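Local structure of flavin-nucleotide-binding protein (Azotobacter vinelandii, 6RK0) at residues H46-F56 against R78-C89. The protein binds heme b and FAD and probably acts as a low-potential terminal oxidase associated with the iron-only nitrogenase. Sequence-based numbering, arbitrary orientation.
With FAD (flavin-adenine dinucleotide), chain F.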
# COMPACT_ATOMS: atom_id res chain seq x y z
N HIS A 46 -3.80 -2.70 -3.96
CA HIS A 46 -4.64 -3.19 -2.87
C HIS A 46 -6.05 -3.31 -3.40
O HIS A 46 -6.66 -2.32 -3.81
CB HIS A 46 -4.57 -2.24 -1.66
CG HIS A 46 -3.25 -2.27 -0.97
ND1 HIS A 46 -2.15 -1.59 -1.43
CD2 HIS A 46 -2.81 -3.01 0.09
CE1 HIS A 46 -1.11 -1.92 -0.67
NE2 HIS A 46 -1.48 -2.77 0.26
N VAL A 47 -6.58 -4.53 -3.41
CA VAL A 47 -7.89 -4.83 -4.00
C VAL A 47 -8.92 -4.96 -2.91
O VAL A 47 -8.74 -5.77 -1.97
CB VAL A 47 -7.83 -6.10 -4.87
CG1 VAL A 47 -9.24 -6.49 -5.35
CG2 VAL A 47 -6.90 -5.91 -6.04
N GLY A 48 -10.03 -4.22 -3.04
CA GLY A 48 -11.14 -4.29 -2.08
C GLY A 48 -12.22 -5.19 -2.64
O GLY A 48 -12.62 -5.05 -3.79
N CYS A 49 -12.70 -6.11 -1.80
CA CYS A 49 -13.69 -7.08 -2.25
C CYS A 49 -14.44 -7.56 -1.01
O CYS A 49 -13.81 -7.97 -0.03
CB CYS A 49 -13.00 -8.23 -2.99
SG CYS A 49 -14.17 -9.37 -3.79
N MET A 50 -15.77 -7.56 -1.08
CA MET A 50 -16.58 -8.07 0.03
C MET A 50 -16.56 -9.58 0.04
O MET A 50 -17.00 -10.21 -0.94
CB MET A 50 -18.03 -7.57 -0.15
CG MET A 50 -19.05 -8.24 0.75
SD MET A 50 -18.78 -7.89 2.47
CE MET A 50 -18.41 -6.22 2.30
N MET A 51 -16.02 -10.17 1.10
CA MET A 51 -15.90 -11.61 1.27
C MET A 51 -16.15 -11.94 2.72
O MET A 51 -15.63 -11.24 3.61
CB MET A 51 -14.50 -12.10 0.87
CG MET A 51 -14.16 -11.79 -0.58
SD MET A 51 -12.55 -12.40 -1.12
CE MET A 51 -11.43 -11.30 -0.21
N ASN A 52 -16.97 -12.95 2.98
CA ASN A 52 -17.22 -13.36 4.35
C ASN A 52 -17.70 -12.19 5.21
O ASN A 52 -17.31 -12.09 6.37
CB ASN A 52 -16.02 -14.05 4.95
CG ASN A 52 -16.35 -14.85 6.18
OD1 ASN A 52 -17.50 -15.24 6.42
ND2 ASN A 52 -15.34 -15.14 6.97
N GLY A 53 -18.49 -11.30 4.63
CA GLY A 53 -19.10 -10.21 5.36
C GLY A 53 -18.20 -9.03 5.63
O GLY A 53 -18.63 -8.11 6.34
N VAL A 54 -16.99 -8.99 5.06
CA VAL A 54 -16.03 -7.91 5.32
C VAL A 54 -15.52 -7.36 3.99
O VAL A 54 -15.21 -8.14 3.08
CB VAL A 54 -14.84 -8.44 6.16
CG1 VAL A 54 -13.71 -7.44 6.30
CG2 VAL A 54 -15.33 -8.87 7.54
N PRO A 55 -15.36 -6.02 3.87
CA PRO A 55 -14.69 -5.42 2.71
C PRO A 55 -13.18 -5.58 2.87
O PRO A 55 -12.47 -4.66 3.28
CB PRO A 55 -15.16 -3.97 2.75
CG PRO A 55 -15.37 -3.70 4.21
CD PRO A 55 -15.90 -5.00 4.80
N PHE A 56 -12.71 -6.80 2.60
CA PHE A 56 -11.30 -7.10 2.71
C PHE A 56 -10.46 -6.28 1.75
O PHE A 56 -10.87 -5.98 0.63
CB PHE A 56 -11.05 -8.58 2.42
CG PHE A 56 -11.28 -9.46 3.62
CD1 PHE A 56 -10.29 -9.60 4.57
CD2 PHE A 56 -12.47 -10.17 3.79
CE1 PHE A 56 -10.48 -10.37 5.70
CE2 PHE A 56 -12.65 -10.96 4.91
CZ PHE A 56 -11.67 -11.08 5.87
N ARG A 78 -10.37 -17.41 -3.04
CA ARG A 78 -11.67 -16.79 -2.76
C ARG A 78 -11.87 -15.48 -3.50
O ARG A 78 -13.01 -15.14 -3.84
CB ARG A 78 -11.88 -16.62 -1.24
CG ARG A 78 -10.93 -15.66 -0.57
CD ARG A 78 -11.39 -15.42 0.85
NE ARG A 78 -10.57 -14.44 1.50
CZ ARG A 78 -10.89 -13.93 2.68
NH1 ARG A 78 -11.99 -14.32 3.33
NH2 ARG A 78 -10.13 -12.99 3.21
N LEU A 79 -10.80 -14.69 -3.71
CA LEU A 79 -10.97 -13.41 -4.39
C LEU A 79 -11.51 -13.62 -5.80
O LEU A 79 -12.39 -12.90 -6.29
CB LEU A 79 -9.64 -12.68 -4.43
CG LEU A 79 -9.63 -11.33 -5.14
CD1 LEU A 79 -10.54 -10.34 -4.48
CD2 LEU A 79 -8.21 -10.78 -5.19
N PHE A 80 -10.94 -14.61 -6.49
CA PHE A 80 -11.27 -14.86 -7.88
C PHE A 80 -12.69 -15.37 -8.03
O PHE A 80 -13.36 -15.04 -9.01
CB PHE A 80 -10.20 -15.77 -8.48
CG PHE A 80 -8.85 -15.12 -8.43
CD1 PHE A 80 -8.54 -14.11 -9.32
CD2 PHE A 80 -7.97 -15.42 -7.38
CE1 PHE A 80 -7.35 -13.42 -9.19
CE2 PHE A 80 -6.81 -14.72 -7.24
CZ PHE A 80 -6.49 -13.72 -8.13
N LYS A 81 -13.20 -16.10 -7.05
CA LYS A 81 -14.62 -16.43 -7.05
C LYS A 81 -15.50 -15.21 -6.76
O LYS A 81 -16.51 -14.96 -7.43
CB LYS A 81 -14.88 -17.54 -6.03
CG LYS A 81 -16.33 -17.92 -6.00
CD LYS A 81 -16.60 -19.08 -5.05
CE LYS A 81 -18.09 -19.42 -5.04
NZ LYS A 81 -18.41 -20.56 -4.14
N ALA A 82 -15.11 -14.41 -5.80
CA ALA A 82 -15.96 -13.31 -5.37
C ALA A 82 -16.04 -12.18 -6.39
O ALA A 82 -17.08 -11.51 -6.48
CB ALA A 82 -15.48 -12.79 -4.02
N LEU A 83 -15.00 -11.96 -7.18
CA LEU A 83 -15.01 -10.79 -8.05
C LEU A 83 -15.99 -10.94 -9.21
O LEU A 83 -16.37 -9.93 -9.81
CB LEU A 83 -13.59 -10.43 -8.50
CG LEU A 83 -12.87 -11.44 -9.35
CD1 LEU A 83 -13.32 -11.42 -10.81
CD2 LEU A 83 -11.31 -11.16 -9.33
N GLU A 84 -16.46 -12.15 -9.50
CA GLU A 84 -17.33 -12.27 -10.66
C GLU A 84 -18.70 -11.63 -10.45
O GLU A 84 -19.41 -11.34 -11.42
CB GLU A 84 -17.43 -13.74 -11.08
CG GLU A 84 -16.11 -14.25 -11.66
CD GLU A 84 -16.28 -15.54 -12.43
OE1 GLU A 84 -16.53 -16.58 -11.79
OE2 GLU A 84 -16.18 -15.50 -13.68
N HIS A 85 -19.09 -11.41 -9.21
CA HIS A 85 -20.45 -11.00 -8.90
C HIS A 85 -20.55 -9.69 -8.12
O HIS A 85 -21.61 -9.39 -7.56
CB HIS A 85 -21.16 -12.13 -8.16
CG HIS A 85 -21.13 -13.43 -8.90
ND1 HIS A 85 -21.74 -13.61 -10.12
CD2 HIS A 85 -20.51 -14.61 -8.61
CE1 HIS A 85 -21.53 -14.84 -10.54
NE2 HIS A 85 -20.78 -15.47 -9.65
N GLN A 86 -19.50 -8.87 -8.12
CA GLN A 86 -19.56 -7.58 -7.44
C GLN A 86 -18.58 -6.62 -8.09
O GLN A 86 -17.52 -7.02 -8.57
CB GLN A 86 -19.25 -7.71 -5.95
CG GLN A 86 -17.81 -8.12 -5.68
CD GLN A 86 -17.55 -8.25 -4.20
OE1 GLN A 86 -17.26 -7.25 -3.51
NE2 GLN A 86 -17.74 -9.45 -3.66
N ASP A 87 -18.92 -5.34 -8.03
CA ASP A 87 -17.99 -4.30 -8.41
C ASP A 87 -16.96 -4.12 -7.28
O ASP A 87 -17.32 -4.07 -6.10
CB ASP A 87 -18.70 -2.96 -8.64
CG ASP A 87 -19.50 -2.90 -9.94
OD1 ASP A 87 -19.65 -3.93 -10.63
OD2 ASP A 87 -20.01 -1.79 -10.26
N ILE A 88 -15.70 -4.03 -7.66
CA ILE A 88 -14.58 -3.89 -6.74
C ILE A 88 -13.91 -2.53 -6.88
O ILE A 88 -14.20 -1.74 -7.79
CB ILE A 88 -13.57 -5.04 -6.90
CG1 ILE A 88 -12.95 -5.03 -8.31
CG2 ILE A 88 -14.20 -6.37 -6.51
CD1 ILE A 88 -11.74 -5.92 -8.47
N CYS A 89 -12.97 -2.28 -5.96
CA CYS A 89 -12.08 -1.13 -6.03
C CYS A 89 -10.66 -1.68 -6.03
O CYS A 89 -10.30 -2.42 -5.13
CB CYS A 89 -12.29 -0.24 -4.82
SG CYS A 89 -11.18 1.21 -4.71
PA FAD F . -7.17 -16.74 2.68
O1A FAD F . -6.09 -17.54 3.30
O2A FAD F . -8.33 -17.44 2.11
O5B FAD F . -7.67 -15.63 3.70
C5B FAD F . -8.13 -16.03 5.01
C4B FAD F . -7.68 -15.02 6.02
O4B FAD F . -6.24 -14.95 6.04
C3B FAD F . -8.10 -13.58 5.73
O3B FAD F . -9.46 -13.32 6.08
C2B FAD F . -7.07 -12.79 6.55
O2B FAD F . -7.48 -12.73 7.91
C1B FAD F . -5.81 -13.65 6.41
N9A FAD F . -4.91 -13.16 5.37
C8A FAD F . -4.95 -13.43 4.03
N7A FAD F . -4.04 -12.79 3.34
C5A FAD F . -3.36 -12.03 4.29
C6A FAD F . -2.28 -11.13 4.19
N6A FAD F . -1.69 -10.78 3.04
N1A FAD F . -1.87 -10.52 5.33
C2A FAD F . -2.48 -10.83 6.49
N3A FAD F . -3.50 -11.68 6.69
C4A FAD F . -3.89 -12.24 5.55
N1 FAD F . -1.27 -12.93 -3.60
C2 FAD F . -1.48 -13.35 -4.89
O2 FAD F . -2.26 -14.28 -5.14
N3 FAD F . -0.85 -12.73 -5.93
C4 FAD F . 0.02 -11.67 -5.80
O4 FAD F . 0.50 -11.11 -6.79
C4X FAD F . 0.30 -11.28 -4.43
N5 FAD F . 1.18 -10.29 -4.22
C5X FAD F . 1.34 -9.85 -2.90
C6 FAD F . 2.20 -8.78 -2.65
C7 FAD F . 2.39 -8.29 -1.36
C7M FAD F . 3.34 -7.15 -1.12
C8 FAD F . 1.71 -8.90 -0.29
C8M FAD F . 1.84 -8.39 1.12
C9 FAD F . 0.87 -9.99 -0.53
C9A FAD F . 0.69 -10.48 -1.83
N10 FAD F . -0.14 -11.59 -2.11
C10 FAD F . -0.41 -11.96 -3.40
C1' FAD F . -0.86 -12.32 -1.05
C2' FAD F . -2.28 -11.82 -0.84
O2' FAD F . -2.26 -10.62 -0.07
C3' FAD F . -3.13 -12.86 -0.12
O3' FAD F . -2.52 -13.17 1.13
C4' FAD F . -3.33 -14.14 -0.92
O4' FAD F . -3.74 -13.83 -2.25
C5' FAD F . -4.34 -15.06 -0.26
O5' FAD F . -5.59 -14.34 -0.11
P FAD F . -6.91 -15.11 0.22
O1P FAD F . -7.20 -16.18 -0.80
O2P FAD F . -7.97 -14.07 0.48
O3P FAD F . -6.50 -15.80 1.60
O HOH W 1 -12.57 -14.56 6.23
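Arg78, on the first turn of helix 78-82, lays its guanidinium over one face of the Phe56 ring, with NH2 above the ring centre and the two planes 58° apart. The electron-rich face suits a cation, and CZ lies 4.2 Å from the ring centroid; Val54 CG1 covers the opposite face. The extended arm of Arg78 also carries NE to the FAD phosphate, where it donates to O2P at 2.8 Å in the guanidinium plane; NH2 reaches ribose O3B weakly, and NH1 shares a water with Asn52 ND2. Met51 CE covers one guanidinium face and FAD O5B the other.

Gln86 binds the backbone of Met50 twice: OE1 accepts from Met50 N and NE2 donates to a lone pair of Met50 O, both at 2.9 Å, a pairing suited to a primary amide, which carries donor and acceptor. Two residues earlier, Gly48 N donates almost straight to Cys89 O (2.8 Å), joining strands 44-51 and 88-100 antiparallel.

Apolar groups pack the helix on the sheet. Cys49, its SG anti to the backbone N (chi1 -172°), sets sulfur 3.7 Å from Ala82 CB; small Ala82 also admits Met51 CG.

A leucine in place of Arg78 would probably leave the FAD phosphate without this positive mate and the Phe56 face without its cation. In this FMN-binding-type fold, the helix thus supplies the charge, which Met51 and Phe56 of the type I' hairpin position for the cofactor's diphosphate.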